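Long-range contacts in carbohydrate esterase family 2 (CE2) (Chaetomium olivicolor, PDB 4XVH), which probably removes acetyl groups from xylan, as a putative acetyl xylan esterase that joins a GDSL-type hydrolase domain to a beta-sandwich carbohydrate-binding domain: residues A[166-171]-A[214-219]; A[253-258]-A[269-274]; A[230-235]-A[279-284]. All blocks are in the same frame, centred on the assembly; numbering follows the deposited sequence.

Interaction 1. Residues A[166-171]-A[214-219]. With PEU (2,5,8,11,14,17,20,23,26,29,32,35,38,41,44,47,50,53,56,59,62,65,68,71,74,77,80-heptacosaoxadooctacontan-82-ol), chain C.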
ATOM      1  N   LEU A 166      10.465  10.163  -2.708  1.00 22.06           N
ATOM      2  CA  LEU A 166       9.897  11.458  -2.399  1.00 22.78           C
ATOM      3  C   LEU A 166      10.484  12.573  -3.282  1.00 25.08           C
ATOM      4  O   LEU A 166       9.738  13.373  -3.839  1.00 25.85           O
ATOM      5  CB  LEU A 166      10.154  11.776  -0.931  1.00 22.87           C
ATOM      6  CG  LEU A 166       9.724  13.141  -0.381  1.00 23.83           C
ATOM      7  CD1 LEU A 166       8.180  13.281  -0.456  1.00 26.69           C
ATOM      8  CD2 LEU A 166      10.234  13.345   1.048  1.00 22.62           C
ATOM      9  N   ILE A 167      11.815  12.658  -3.364  1.00 25.14           N
ATOM     10  CA  ILE A 167      12.455  13.662  -4.224  1.00 25.49           C
ATOM     11  C   ILE A 167      13.181  13.013  -5.400  1.00 26.96           C
ATOM     12  O   ILE A 167      13.366  13.646  -6.412  1.00 27.99           O
ATOM     13  CB  ILE A 167      13.459  14.564  -3.459  1.00 30.21           C
ATOM     14  CG1 ILE A 167      14.631  13.763  -2.907  1.00 28.45           C
ATOM     15  CG2 ILE A 167      12.769  15.266  -2.322  1.00 29.98           C
ATOM     16  CD1 ILE A 167      15.737  14.658  -2.385  1.00 29.96           C
ATOM     17  N   ARG A 168      13.571  11.743  -5.277  1.00 25.73           N
ATOM     18  CA  ARG A 168      14.181  11.064  -6.407  1.00 26.26           C
ATOM     19  C   ARG A 168      13.946   9.572  -6.269  1.00 25.05           C
ATOM     20  O   ARG A 168      13.903   9.049  -5.166  1.00 21.30           O
ATOM     21  CB  ARG A 168      15.688  11.393  -6.507  1.00 28.28           C
ATOM     22  CG  ARG A 168      16.545  10.915  -5.330  1.00 27.99           C
ATOM     23  CD  ARG A 168      18.007  11.424  -5.437  1.00 28.02           C
ATOM     24  NE  ARG A 168      18.885  10.712  -4.505  1.00 28.72           N
ATOM     25  CZ  ARG A 168      20.217  10.865  -4.458  1.00 32.96           C
ATOM     26  NH1 ARG A 168      20.837  11.729  -5.264  1.00 32.10           N
ATOM     27  NH2 ARG A 168      20.938  10.165  -3.576  1.00 32.84           N
ATOM     28  N   ASN A 169      13.771   8.899  -7.403  1.00 25.68           N
ATOM     29  CA  ASN A 169      13.477   7.478  -7.400  1.00 23.42           C
ATOM     30  C   ASN A 169      14.735   6.613  -7.273  1.00 24.49           C
ATOM     31  O   ASN A 169      15.832   7.142  -7.018  1.00 26.85           O
ATOM     32  CB  ASN A 169      12.696   7.120  -8.656  1.00 22.68           C
ATOM     33  CG  ASN A 169      11.334   7.819  -8.712  1.00 22.96           C
ATOM     34  OD1 ASN A 169      10.650   7.974  -7.680  1.00 22.78           O
ATOM     35  ND2 ASN A 169      10.948   8.268  -9.912  1.00 21.53           N
ATOM     36  N   PHE A 170      14.558   5.300  -7.438  1.00 23.36           N
ATOM     37  CA  PHE A 170      15.631   4.322  -7.281  1.00 27.77           C
ATOM     38  C   PHE A 170      16.832   4.717  -8.147  1.00 30.33           C
ATOM     39  O   PHE A 170      16.665   5.245  -9.247  1.00 32.11           O
ATOM     40  CB  PHE A 170      15.124   2.911  -7.636  1.00 30.77           C
ATOM     41  CG  PHE A 170      16.200   1.842  -7.664  1.00 35.63           C
ATOM     42  CD1 PHE A 170      16.589   1.194  -6.500  1.00 36.99           C
ATOM     43  CD2 PHE A 170      16.808   1.476  -8.861  1.00 39.50           C
ATOM     44  CE1 PHE A 170      17.579   0.217  -6.513  1.00 38.97           C
ATOM     45  CE2 PHE A 170      17.814   0.489  -8.886  1.00 42.32           C
ATOM     46  CZ  PHE A 170      18.198  -0.141  -7.707  1.00 42.09           C
ATOM     47  N   ALA A 171      18.035   4.524  -7.617  1.00 32.13           N
ATOM     48  CA  ALA A 171      19.252   4.940  -8.315  1.00 37.68           C
ATOM     49  C   ALA A 171      19.569   3.999  -9.468  1.00 43.78           C
ATOM     50  O   ALA A 171      20.022   2.887  -9.261  1.00 44.03           O
ATOM     51  CB  ALA A 171      20.451   5.016  -7.337  1.00 36.74           C
ATOM     52  N   THR A 214      13.748   5.167   1.260  1.00 20.26           N
ATOM     53  CA  THR A 214      14.650   4.061   0.948  1.00 19.56           C
ATOM     54  C   THR A 214      15.281   4.293  -0.435  1.00 20.16           C
ATOM     55  O   THR A 214      16.495   4.190  -0.593  1.00 21.00           O
ATOM     56  CB  THR A 214      13.932   2.718   0.979  1.00 18.50           C
ATOM     57  OG1 THR A 214      13.384   2.520   2.281  1.00 18.90           O
ATOM     58  CG2 THR A 214      14.905   1.562   0.629  1.00 18.22           C
ATOM     59  N   ASN A 215      14.469   4.632  -1.428  1.00 19.02           N
ATOM     60  CA  ASN A 215      15.015   4.904  -2.760  1.00 20.58           C
ATOM     61  C   ASN A 215      15.798   6.220  -2.860  1.00 21.54           C
ATOM     62  O   ASN A 215      16.817   6.297  -3.572  1.00 20.80           O
ATOM     63  CB  ASN A 215      13.869   4.872  -3.780  1.00 21.05           C
ATOM     64  CG  ASN A 215      13.241   3.480  -3.872  1.00 21.14           C
ATOM     65  OD1 ASN A 215      13.935   2.515  -4.146  1.00 21.05           O
ATOM     66  ND2 ASN A 215      11.961   3.373  -3.571  1.00 20.49           N
ATOM     67  N   ASP A 216      15.345   7.247  -2.144  1.00 19.72           N
ATOM     68  CA  ASP A 216      16.006   8.552  -2.212  1.00 22.33           C
ATOM     69  C   ASP A 216      17.464   8.445  -1.751  1.00 22.09           C
ATOM     70  O   ASP A 216      18.383   9.090  -2.299  1.00 24.33           O
ATOM     71  CB  ASP A 216      15.251   9.578  -1.341  1.00 22.75           C
ATOM     72  CG  ASP A 216      13.781   9.693  -1.727  1.00 23.90           C
ATOM     73  OD1 ASP A 216      13.050   8.713  -1.515  1.00 22.61           O
ATOM     74  OD2 ASP A 216      13.376  10.750  -2.261  1.00 26.01           O
ATOM     75  N   PHE A 217      17.672   7.618  -0.728  1.00 21.79           N
ATOM     76  CA  PHE A 217      18.994   7.513  -0.120  1.00 24.24           C
ATOM     77  C   PHE A 217      19.981   6.685  -0.942  1.00 25.18           C
ATOM     78  O   PHE A 217      21.187   6.811  -0.786  1.00 27.27           O
ATOM     79  CB  PHE A 217      18.858   6.960   1.294  1.00 22.76           C
ATOM     80  CG  PHE A 217      18.733   8.047   2.333  1.00 23.55           C
ATOM     81  CD1 PHE A 217      17.524   8.683   2.558  1.00 23.64           C
ATOM     82  CD2 PHE A 217      19.826   8.448   3.056  1.00 24.63           C
ATOM     83  CE1 PHE A 217      17.431   9.702   3.514  1.00 23.60           C
ATOM     84  CE2 PHE A 217      19.733   9.454   4.008  1.00 25.52           C
ATOM     85  CZ  PHE A 217      18.530  10.066   4.235  1.00 24.73           C
ATOM     86  N   GLY A 218      19.484   5.853  -1.840  1.00 25.01           N
ATOM     87  CA  GLY A 218      20.398   5.108  -2.704  1.00 24.75           C
ATOM     88  C   GLY A 218      21.251   6.025  -3.560  1.00 27.09           C
ATOM     89  O   GLY A 218      20.721   6.977  -4.149  1.00 26.32           O
ATOM     90  N   TYR A 219      22.559   5.748  -3.654  1.00 26.02           N
ATOM     91  CA  TYR A 219      23.426   6.594  -4.467  1.00 28.99           C
ATOM     92  C   TYR A 219      24.669   5.872  -5.009  1.00 30.37           C
ATOM     93  O   TYR A 219      25.224   6.283  -6.043  1.00 30.42           O
ATOM     94  CB  TYR A 219      23.877   7.825  -3.663  1.00 30.51           C
ATOM     95  CG  TYR A 219      24.984   7.511  -2.665  1.00 32.81           C
ATOM     96  CD1 TYR A 219      24.694   7.098  -1.366  1.00 33.07           C
ATOM     97  CD2 TYR A 219      26.311   7.604  -3.038  1.00 35.96           C
ATOM     98  CE1 TYR A 219      25.712   6.786  -0.477  1.00 34.10           C
ATOM     99  CE2 TYR A 219      27.333   7.297  -2.164  1.00 37.43           C
ATOM    100  CZ  TYR A 219      27.037   6.888  -0.894  1.00 35.74           C
ATOM    101  OH  TYR A 219      28.084   6.596  -0.060  1.00 36.21           O
TER
HETATM  102  CAA PEU C 402       2.993  -3.967 -17.866  1.00 70.99           C
HETATM  103  OAB PEU C 402       4.412  -4.167 -17.736  1.00 71.77           O
HETATM  104  CAC PEU C 402       5.201  -3.282 -18.623  1.00 72.61           C
HETATM  105  CAD PEU C 402       6.774  -3.351 -18.642  1.00 77.05           C
HETATM  106  OAE PEU C 402       7.293  -4.645 -19.031  1.00 77.29           O
HETATM  107  CAF PEU C 402       6.953  -5.726 -18.105  1.00 77.68           C
HETATM  108  CAG PEU C 402       7.622  -5.848 -16.726  1.00 77.76           C
HETATM  109  OAH PEU C 402       7.563  -4.724 -15.834  1.00 78.01           O
HETATM  110  CAI PEU C 402       8.083  -5.075 -14.521  1.00 77.94           C
HETATM  111  CAJ PEU C 402       8.302  -3.855 -13.619  1.00 78.01           C
HETATM  112  OAK PEU C 402       8.771  -4.261 -12.306  1.00 78.05           O
HETATM  113  CAL PEU C 402       9.386  -3.133 -11.649  1.00 78.01           C
HETATM  114  CAM PEU C 402       9.933  -3.444 -10.261  1.00 77.83           C
HETATM  115  OAN PEU C 402      10.691  -2.260  -9.938  1.00 77.54           O
HETATM  116  CAO PEU C 402      11.423  -2.344  -8.695  1.00 76.89           C
HETATM  117  CAP PEU C 402      12.448  -1.265  -8.983  1.00 76.24           C
HETATM  118  OAQ PEU C 402      13.534  -0.824  -8.132  1.00 75.85           O
HETATM  119  CAR PEU C 402      14.474  -1.822  -7.623  1.00 75.04           C
HETATM  120  CAS PEU C 402      14.100  -2.746  -6.436  1.00 73.49           C
HETATM  121  OAT PEU C 402      13.852  -2.026  -5.163  1.00 71.07           O
HETATM  122  CAU PEU C 402      12.735  -1.086  -5.154  1.00 68.13           C
HETATM  123  CAV PEU C 402      12.592  -0.379  -3.789  1.00 65.81           C
HETATM  124  OAW PEU C 402      11.490   0.553  -3.655  1.00 64.62           O
HETATM  125  O   HOH W   1      18.092   4.118  -4.830  1.00 27.20           O
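Backbone N-H groups of Leu-166, Ile-167 and Arg-168 surround the buried carboxylate of Asp-216. Ile-167 N meets Asp-216 OD2 at 2.7 Å, nearly end-on to the C-O bond. Arg-168 N reaches the same OD2 at 3.2 Å, from above the carboxylate plane. Leu-166 N uses the syn lone pair of Asp-216 OD1, also at 3.2 Å. Asp-216 CG is anti to the carbonyl carbon (chi1 -56°), which turns the carboxylate into this bend of the loop.

The backbone oxygen of Asp-216 is gripped separately. Arg-168 NE bonds Asp-216 O at 2.8 Å on a lone pair, and Arg-168 NH2 bonds it at 3.1 Å, nearly in line with the C=O. The oxygen lies in the guanidinium plane. Arg-168 NH1 goes on to Asp-224 O. A leucine in place of this arginine would probably leave Asp-216 O without its two side-chain donors and Asp-224 O without its bond to the guanidinium.

Further out, Asn-215 OD1 meets the edge of the Phe-170 ring, and PEU CAR lies over one face of that ring. Asn-215 ND2 donates to PEU OAW at 2.9 Å and to Lys-164 O. A water joins Ala-171 N to Asn-215 O.

The Gly-Thr-Asn-Asp run ending at Asp-216 is consistent with the SGNH family, whose asparagine here usually serves the oxyanion hole. The carboxylate thus ties the loop beside Asn-215, which holds the PEU chain here.

Interaction 2. Residues A[253-258]-A[269-274]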
ATOM      1  N   LEU A 253       5.064   9.338   9.941  1.00 17.12           N
ATOM      2  CA  LEU A 253       6.240   9.348   9.073  1.00 17.32           C
ATOM      3  C   LEU A 253       7.266   8.324   9.541  1.00 18.12           C
ATOM      4  O   LEU A 253       7.809   8.420  10.644  1.00 19.19           O
ATOM      5  CB  LEU A 253       6.860  10.753   9.042  1.00 17.09           C
ATOM      6  CG  LEU A 253       5.887  11.914   8.793  1.00 17.58           C
ATOM      7  CD1 LEU A 253       6.625  13.265   8.615  1.00 22.55           C
ATOM      8  CD2 LEU A 253       4.971  11.695   7.607  1.00 16.88           C
ATOM      9  N   LEU A 254       7.516   7.328   8.715  1.00 17.35           N
ATOM     10  CA  LEU A 254       8.370   6.209   9.123  1.00 17.54           C
ATOM     11  C   LEU A 254       9.740   6.259   8.471  1.00 17.71           C
ATOM     12  O   LEU A 254       9.871   6.640   7.318  1.00 16.66           O
ATOM     13  CB  LEU A 254       7.730   4.860   8.754  1.00 17.13           C
ATOM     14  CG  LEU A 254       6.607   4.270   9.615  1.00 17.42           C
ATOM     15  CD1 LEU A 254       5.315   5.086   9.532  1.00 17.34           C
ATOM     16  CD2 LEU A 254       6.367   2.777   9.186  1.00 23.28           C
ATOM     17  N   ASN A 255      10.756   5.817   9.201  1.00 18.35           N
ATOM     18  CA  ASN A 255      12.036   5.602   8.589  1.00 17.93           C
ATOM     19  C   ASN A 255      12.080   4.158   8.047  1.00 18.96           C
ATOM     20  O   ASN A 255      11.123   3.371   8.190  1.00 17.36           O
ATOM     21  CB  ASN A 255      13.165   5.885   9.591  1.00 20.02           C
ATOM     22  CG  ASN A 255      13.012   5.102  10.864  1.00 19.36           C
ATOM     23  OD1 ASN A 255      12.186   4.210  10.935  1.00 19.61           O
ATOM     24  ND2 ASN A 255      13.819   5.429  11.882  1.00 19.86           N
ATOM     25  N   SER A 256      13.187   3.806   7.434  1.00 19.09           N
ATOM     26  CA  SER A 256      13.233   2.602   6.604  1.00 17.94           C
ATOM     27  C   SER A 256      13.889   1.401   7.275  1.00 18.81           C
ATOM     28  O   SER A 256      15.034   1.492   7.720  1.00 18.60           O
ATOM     29  CB  SER A 256      14.003   2.904   5.325  1.00 17.20           C
ATOM     30  OG  SER A 256      14.203   1.706   4.620  1.00 16.50           O
ATOM     31  N   PRO A 257      13.190   0.259   7.291  1.00 18.41           N
ATOM     32  CA  PRO A 257      13.773  -0.999   7.775  1.00 18.92           C
ATOM     33  C   PRO A 257      14.896  -1.515   6.858  1.00 18.86           C
ATOM     34  O   PRO A 257      15.648  -2.400   7.267  1.00 17.73           O
ATOM     35  CB  PRO A 257      12.578  -1.966   7.758  1.00 15.81           C
ATOM     36  CG  PRO A 257      11.750  -1.482   6.575  1.00 14.05           C
ATOM     37  CD  PRO A 257      11.840   0.048   6.721  1.00 18.09           C
ATOM     38  N   MET A 258      15.004  -0.966   5.641  1.00 19.62           N
ATOM     39  CA  MET A 258      16.056  -1.378   4.712  1.00 20.32           C
ATOM     40  C   MET A 258      17.289  -0.482   4.744  1.00 24.48           C
ATOM     41  O   MET A 258      18.312  -0.857   4.175  1.00 27.39           O
ATOM     42  CB  MET A 258      15.512  -1.438   3.275  1.00 19.10           C
ATOM     43  CG  MET A 258      14.453  -2.516   3.097  1.00 17.00           C
ATOM     44  SD  MET A 258      13.661  -2.645   1.461  1.00 18.46           S
ATOM     45  CE  MET A 258      15.054  -3.267   0.474  1.00 17.27           C
ATOM     46  N   ALA A 269      26.109   6.917   7.404  1.00 31.79           N
ATOM     47  CA  ALA A 269      25.114   6.740   8.476  1.00 30.43           C
ATOM     48  C   ALA A 269      23.694   6.944   7.968  1.00 29.11           C
ATOM     49  O   ALA A 269      22.941   7.756   8.513  1.00 26.94           O
ATOM     50  CB  ALA A 269      25.394   7.713   9.649  1.00 31.70           C
ATOM     51  N   GLN A 270      23.321   6.214   6.921  1.00 28.18           N
ATOM     52  CA  GLN A 270      22.084   6.521   6.213  1.00 26.84           C
ATOM     53  C   GLN A 270      20.811   6.480   7.102  1.00 27.67           C
ATOM     54  O   GLN A 270      19.933   7.364   6.993  1.00 27.21           O
ATOM     55  CB  GLN A 270      21.928   5.570   5.016  1.00 24.00           C
ATOM     56  CG  GLN A 270      22.948   5.805   3.926  1.00 25.24           C
ATOM     57  CD  GLN A 270      22.487   5.230   2.609  1.00 25.46           C
ATOM     58  OE1 GLN A 270      21.761   4.216   2.569  1.00 23.65           O
ATOM     59  NE2 GLN A 270      22.859   5.892   1.523  1.00 25.25           N
ATOM     60  N   LYS A 271      20.716   5.484   7.984  1.00 25.99           N
ATOM     61  CA  LYS A 271      19.512   5.306   8.800  1.00 24.51           C
ATOM     62  C   LYS A 271      19.351   6.425   9.831  1.00 25.33           C
ATOM     63  O   LYS A 271      18.273   6.979  10.015  1.00 22.13           O
ATOM     64  CB  LYS A 271      19.540   3.955   9.502  1.00 24.59           C
ATOM     65  CG  LYS A 271      18.300   3.638  10.352  1.00 24.38           C
ATOM     66  CD  LYS A 271      16.977   3.806   9.577  1.00 23.02           C
ATOM     67  CE  LYS A 271      15.790   3.198  10.355  1.00 21.40           C
ATOM     68  NZ  LYS A 271      15.844   1.705  10.320  1.00 20.27           N
ATOM     69  N   THR A 272      20.431   6.744  10.520  1.00 28.02           N
ATOM     70  CA  THR A 272      20.405   7.881  11.445  1.00 29.02           C
ATOM     71  C   THR A 272      20.137   9.185  10.683  1.00 28.95           C
ATOM     72  O   THR A 272      19.346  10.006  11.123  1.00 30.10           O
ATOM     73  CB  THR A 272      21.720   7.963  12.219  1.00 30.85           C
ATOM     74  OG1 THR A 272      21.816   6.800  13.054  1.00 31.43           O
ATOM     75  CG2 THR A 272      21.804   9.242  13.082  1.00 31.61           C
ATOM     76  N   THR A 273      20.791   9.372   9.538  1.00 29.40           N
ATOM     77  CA  THR A 273      20.583  10.583   8.734  1.00 28.94           C
ATOM     78  C   THR A 273      19.095  10.731   8.330  1.00 27.84           C
ATOM     79  O   THR A 273      18.513  11.819   8.465  1.00 26.74           O
ATOM     80  CB  THR A 273      21.469  10.580   7.478  1.00 27.86           C
ATOM     81  OG1 THR A 273      22.847  10.529   7.873  1.00 28.73           O
ATOM     82  CG2 THR A 273      21.256  11.848   6.657  1.00 28.97           C
ATOM     83  N   GLN A 274      18.484   9.643   7.845  1.00 26.16           N
ATOM     84  CA  GLN A 274      17.058   9.673   7.481  1.00 24.99           C
ATOM     85  C   GLN A 274      16.186   9.928   8.695  1.00 26.18           C
ATOM     86  O   GLN A 274      15.200  10.662   8.622  1.00 26.74           O
ATOM     87  CB  GLN A 274      16.590   8.367   6.837  1.00 23.09           C
ATOM     88  CG  GLN A 274      15.146   8.465   6.292  1.00 21.77           C
ATOM     89  CD  GLN A 274      14.462   7.122   6.149  1.00 21.54           C
ATOM     90  OE1 GLN A 274      14.837   6.143   6.810  1.00 21.10           O
ATOM     91  NE2 GLN A 274      13.447   7.063   5.265  1.00 20.24           N
TER
HETATM   92  O   HOH W   2      11.251   5.281   5.329  1.00 17.65           O
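In the beta-alpha-beta unit of strand 250-254, helix 270-285 and strand 289-292, Gln-274 and Lys-271 reach from the first turns of the helix to Asn-255 and Ser-256, just past the strand end. Gln-274 OE1 accepts from Ser-256 N at 2.9 Å, with the donor tilted a little from the amide carbonyl plane. The same OE1 lies 3.3 Å from Asn-255 CB. With chi1 at -173° and an extended chain beyond CG, Gln-274 carries its amide to the backbone of Ser-256. Gln-274 NE2 donates at 2.8 Å to a water that also lies 2.8 Å from Leu-254 O.

Lys-271 comes in alongside, one helical turn earlier. Its chain bends at chi2 and chi4, and NZ bonds Ser-256 O at 2.7 Å from above the carbonyl plane. On the way, Lys-271 CE passes 3.3 Å from Asn-255 ND2, and the two side chains cross at about a right angle.

Strand 250-254 belongs to the five-stranded parallel sheet of the Rossmann-like hydrolase domain. The residues that follow it leave the sheet as loop and face the first turns of the helix at Asn-255 and Ser-256. Ser-256 OG accepts from Met-258 N at 3.0 Å, an ST turn, and is also bonded to Thr-214 OG1.

Asn-255 and Lys-271 look to the neighbouring strand end as well. Asn-255 OD1 accepts from Trp-294 N, while its ND2 bonds Asp-293 OD1 and Thr-275 OG1. Lys-271 NZ has a second acceptor in Trp-294 O, and Gln-274 NE2 is also bonded to Tyr-231 OH.

Interaction 3. Residues A[230-235]-A[279-284]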
ATOM      1  N   ALA A 230      16.803  19.090   1.192  1.00 33.21           N
ATOM      2  CA  ALA A 230      15.739  18.964   0.195  1.00 32.23           C
ATOM      3  C   ALA A 230      14.793  17.823   0.556  1.00 30.12           C
ATOM      4  O   ALA A 230      13.574  17.940   0.399  1.00 30.18           O
ATOM      5  CB  ALA A 230      16.322  18.756  -1.185  1.00 33.22           C
ATOM      6  N   TYR A 231      15.337  16.718   1.058  1.00 28.37           N
ATOM      7  CA  TYR A 231      14.478  15.584   1.463  1.00 26.05           C
ATOM      8  C   TYR A 231      13.525  16.024   2.593  1.00 26.95           C
ATOM      9  O   TYR A 231      12.302  15.814   2.540  1.00 25.54           O
ATOM     10  CB  TYR A 231      15.349  14.408   1.898  1.00 25.57           C
ATOM     11  CG  TYR A 231      14.616  13.217   2.497  1.00 23.97           C
ATOM     12  CD1 TYR A 231      13.850  12.366   1.702  1.00 21.63           C
ATOM     13  CD2 TYR A 231      14.738  12.931   3.849  1.00 23.80           C
ATOM     14  CE1 TYR A 231      13.189  11.279   2.259  1.00 23.90           C
ATOM     15  CE2 TYR A 231      14.082  11.858   4.422  1.00 23.38           C
ATOM     16  CZ  TYR A 231      13.320  11.025   3.641  1.00 23.20           C
ATOM     17  OH  TYR A 231      12.690   9.952   4.242  1.00 21.60           O
ATOM     18  N   THR A 232      14.097  16.682   3.592  1.00 29.03           N
ATOM     19  CA  THR A 232      13.332  17.234   4.705  1.00 29.04           C
ATOM     20  C   THR A 232      12.268  18.230   4.228  1.00 29.70           C
ATOM     21  O   THR A 232      11.096  18.140   4.612  1.00 28.24           O
ATOM     22  CB  THR A 232      14.269  17.949   5.690  1.00 31.40           C
ATOM     23  OG1 THR A 232      15.331  17.069   6.074  1.00 31.38           O
ATOM     24  CG2 THR A 232      13.501  18.416   6.930  1.00 31.93           C
ATOM     25  N   ASP A 233      12.704  19.207   3.424  1.00 30.83           N
ATOM     26  CA  ASP A 233      11.799  20.233   2.912  1.00 31.63           C
ATOM     27  C   ASP A 233      10.642  19.593   2.134  1.00 29.28           C
ATOM     28  O   ASP A 233       9.504  20.039   2.232  1.00 29.69           O
ATOM     29  CB  ASP A 233      12.533  21.219   1.998  1.00 33.99           C
ATOM     30  CG  ASP A 233      13.469  22.179   2.747  1.00 37.48           C
ATOM     31  OD1 ASP A 233      13.425  22.259   3.992  1.00 37.74           O
ATOM     32  OD2 ASP A 233      14.258  22.875   2.054  1.00 38.88           O
ATOM     33  N   ALA A 234      10.946  18.562   1.341  1.00 26.99           N
ATOM     34  CA  ALA A 234       9.945  17.890   0.528  1.00 26.03           C
ATOM     35  C   ALA A 234       8.952  17.107   1.361  1.00 25.25           C
ATOM     36  O   ALA A 234       7.764  16.991   1.006  1.00 24.42           O
ATOM     37  CB  ALA A 234      10.605  16.949  -0.450  1.00 24.63           C
ATOM     38  N   MET A 235       9.452  16.511   2.434  1.00 24.54           N
ATOM     39  CA  MET A 235       8.577  15.772   3.341  1.00 24.04           C
ATOM     40  C   MET A 235       7.551  16.748   3.960  1.00 24.98           C
ATOM     41  O   MET A 235       6.369  16.456   4.017  1.00 24.91           O
ATOM     42  CB  MET A 235       9.401  15.078   4.425  1.00 23.97           C
ATOM     43  CG  MET A 235       8.574  14.219   5.372  1.00 23.14           C
ATOM     44  SD  MET A 235       7.896  12.710   4.569  1.00 27.72           S
ATOM     45  CE  MET A 235       9.318  11.597   4.567  1.00 25.65           C
ATOM     46  N   LYS A 279      12.487  13.464  11.773  1.00 24.01           N
ATOM     47  CA  LYS A 279      12.153  14.112  13.034  1.00 26.74           C
ATOM     48  C   LYS A 279      12.113  15.612  12.865  1.00 29.42           C
ATOM     49  O   LYS A 279      11.244  16.300  13.420  1.00 29.38           O
ATOM     50  CB  LYS A 279      13.161  13.733  14.124  1.00 28.12           C
ATOM     51  CG  LYS A 279      13.072  12.249  14.547  1.00 28.46           C
ATOM     52  CD  LYS A 279      14.032  11.971  15.693  1.00 33.06           C
ATOM     53  CE  LYS A 279      13.889  10.558  16.254  1.00 35.47           C
ATOM     54  NZ  LYS A 279      14.909  10.311  17.343  1.00 37.93           N
ATOM     55  N   ASN A 280      13.074  16.130  12.112  1.00 30.49           N
ATOM     56  CA  ASN A 280      13.051  17.546  11.759  1.00 33.77           C
ATOM     57  C   ASN A 280      11.750  17.931  11.053  1.00 31.20           C
ATOM     58  O   ASN A 280      11.117  18.913  11.417  1.00 32.06           O
ATOM     59  CB  ASN A 280      14.255  17.902  10.876  1.00 38.05           C
ATOM     60  CG  ASN A 280      15.503  18.193  11.683  1.00 43.69           C
ATOM     61  OD1 ASN A 280      15.437  18.428  12.892  1.00 45.28           O
ATOM     62  ND2 ASN A 280      16.654  18.193  11.014  1.00 46.17           N
ATOM     63  N   ALA A 281      11.353  17.157  10.045  1.00 28.14           N
ATOM     64  CA  ALA A 281      10.089  17.395   9.346  1.00 27.18           C
ATOM     65  C   ALA A 281       8.909  17.375  10.316  1.00 27.20           C
ATOM     66  O   ALA A 281       8.032  18.249  10.267  1.00 28.67           O
ATOM     67  CB  ALA A 281       9.887  16.350   8.225  1.00 24.37           C
ATOM     68  N   VAL A 282       8.890  16.381  11.201  1.00 27.06           N
ATOM     69  CA  VAL A 282       7.831  16.277  12.209  1.00 26.99           C
ATOM     70  C   VAL A 282       7.793  17.516  13.088  1.00 29.75           C
ATOM     71  O   VAL A 282       6.733  18.078  13.326  1.00 30.68           O
ATOM     72  CB  VAL A 282       8.007  15.024  13.081  1.00 25.84           C
ATOM     73  CG1 VAL A 282       7.128  15.104  14.346  1.00 25.92           C
ATOM     74  CG2 VAL A 282       7.695  13.783  12.258  1.00 24.60           C
ATOM     75  N   SER A 283       8.956  17.971  13.534  1.00 31.29           N
ATOM     76  CA  SER A 283       9.036  19.204  14.319  1.00 32.69           C
ATOM     77  C   SER A 283       8.448  20.415  13.559  1.00 31.99           C
ATOM     78  O   SER A 283       7.705  21.213  14.136  1.00 30.96           O
ATOM     79  CB  SER A 283      10.489  19.463  14.716  1.00 36.81           C
ATOM     80  OG  SER A 283      10.609  20.587  15.573  1.00 41.56           O
ATOM     81  N   ARG A 284       8.745  20.540  12.265  1.00 31.62           N
ATOM     82  CA  ARG A 284       8.222  21.664  11.488  1.00 33.87           C
ATOM     83  C   ARG A 284       6.704  21.535  11.264  1.00 33.23           C
ATOM     84  O   ARG A 284       6.000  22.545  11.153  1.00 34.18           O
ATOM     85  CB  ARG A 284       8.942  21.797  10.136  1.00 36.57           C
ATOM     86  CG  ARG A 284      10.479  21.826  10.210  1.00 40.06           C
ATOM     87  CD  ARG A 284      11.101  22.888   9.314  1.00 44.30           C
ATOM     88  NE  ARG A 284      10.767  22.794   7.891  1.00 45.65           N
ATOM     89  CZ  ARG A 284      11.625  22.429   6.934  1.00 47.26           C
ATOM     90  NH1 ARG A 284      12.883  22.108   7.235  1.00 47.51           N
ATOM     91  NH2 ARG A 284      11.224  22.381   5.670  1.00 47.67           N
TER
HETATM   92  O   HOH W   3      16.833  17.715   8.189  1.00 29.81           O
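Arg-284 of helix 270-285 turns the edge of its guanidinium group toward Asp-233 of helix 228-243. Its two terminal nitrogens converge on one carboxylate oxygen. Arg-284 NH2 to Asp-233 OD1 is 2.8 Å and forms the salt bridge. Arg-284 NH1 adds a weak bond to the same OD1 at 3.3 Å. OD1 lies near the guanidinium plane, but it is met on its anti side and out of the carboxylate plane. The carboxylate and guanidinium planes stand 59° apart. The arginine chain bends at chi2 and chi3 (chi3 -57°) to bring its end round to the aspartate.

Thr-232 crosses Arg-284 at about a right angle. Its CG2 comes within 3.8 Å of Arg-284 NH1 and also packs on Asn-280 CB. The hydroxyl sits on another branch. Thr-232 OG1 is 2.7 Å from a water that accepts from Asn-280 ND2 at 2.9 Å, and OG1 is also bonded to Val-228 O in its own helix.

Deeper in, Met-235 CG rests on Ala-281 CB at 3.8 Å. The segment axes come within 8.9 Å and cross at -39°. The two helices pack side by side against the parallel sheet, where Met-235 and Val-282 both touch Leu-253 of strand 250-254.

The contact is thus graded. Apolar carbons meet on the buried side, while an ion pair and a water bridge join the helices on the outer side, where solvent would probably weaken the charge attraction.

Overall arrangement
All three contacts lie in the hydrolase domain, on the same side of the chain's centre. Interaction 1 comes first along the chain. Interaction 3 then opens on helix 228-243 and closes on helix 270-285, and interaction 2 forms between these ends. Interactions 2 and 3 share helix 270-285, and their centres are about 13 Å apart. Interaction 1 lies about 12 Å from interaction 2 and about 16 Å from interaction 3, centre to centre. Leu-166 and Ile-167 pack on helix 228-243. The three contacts thus join loops at the PEU site, the end of strand 250-254 in the parallel sheet, and two helices packed on that sheet.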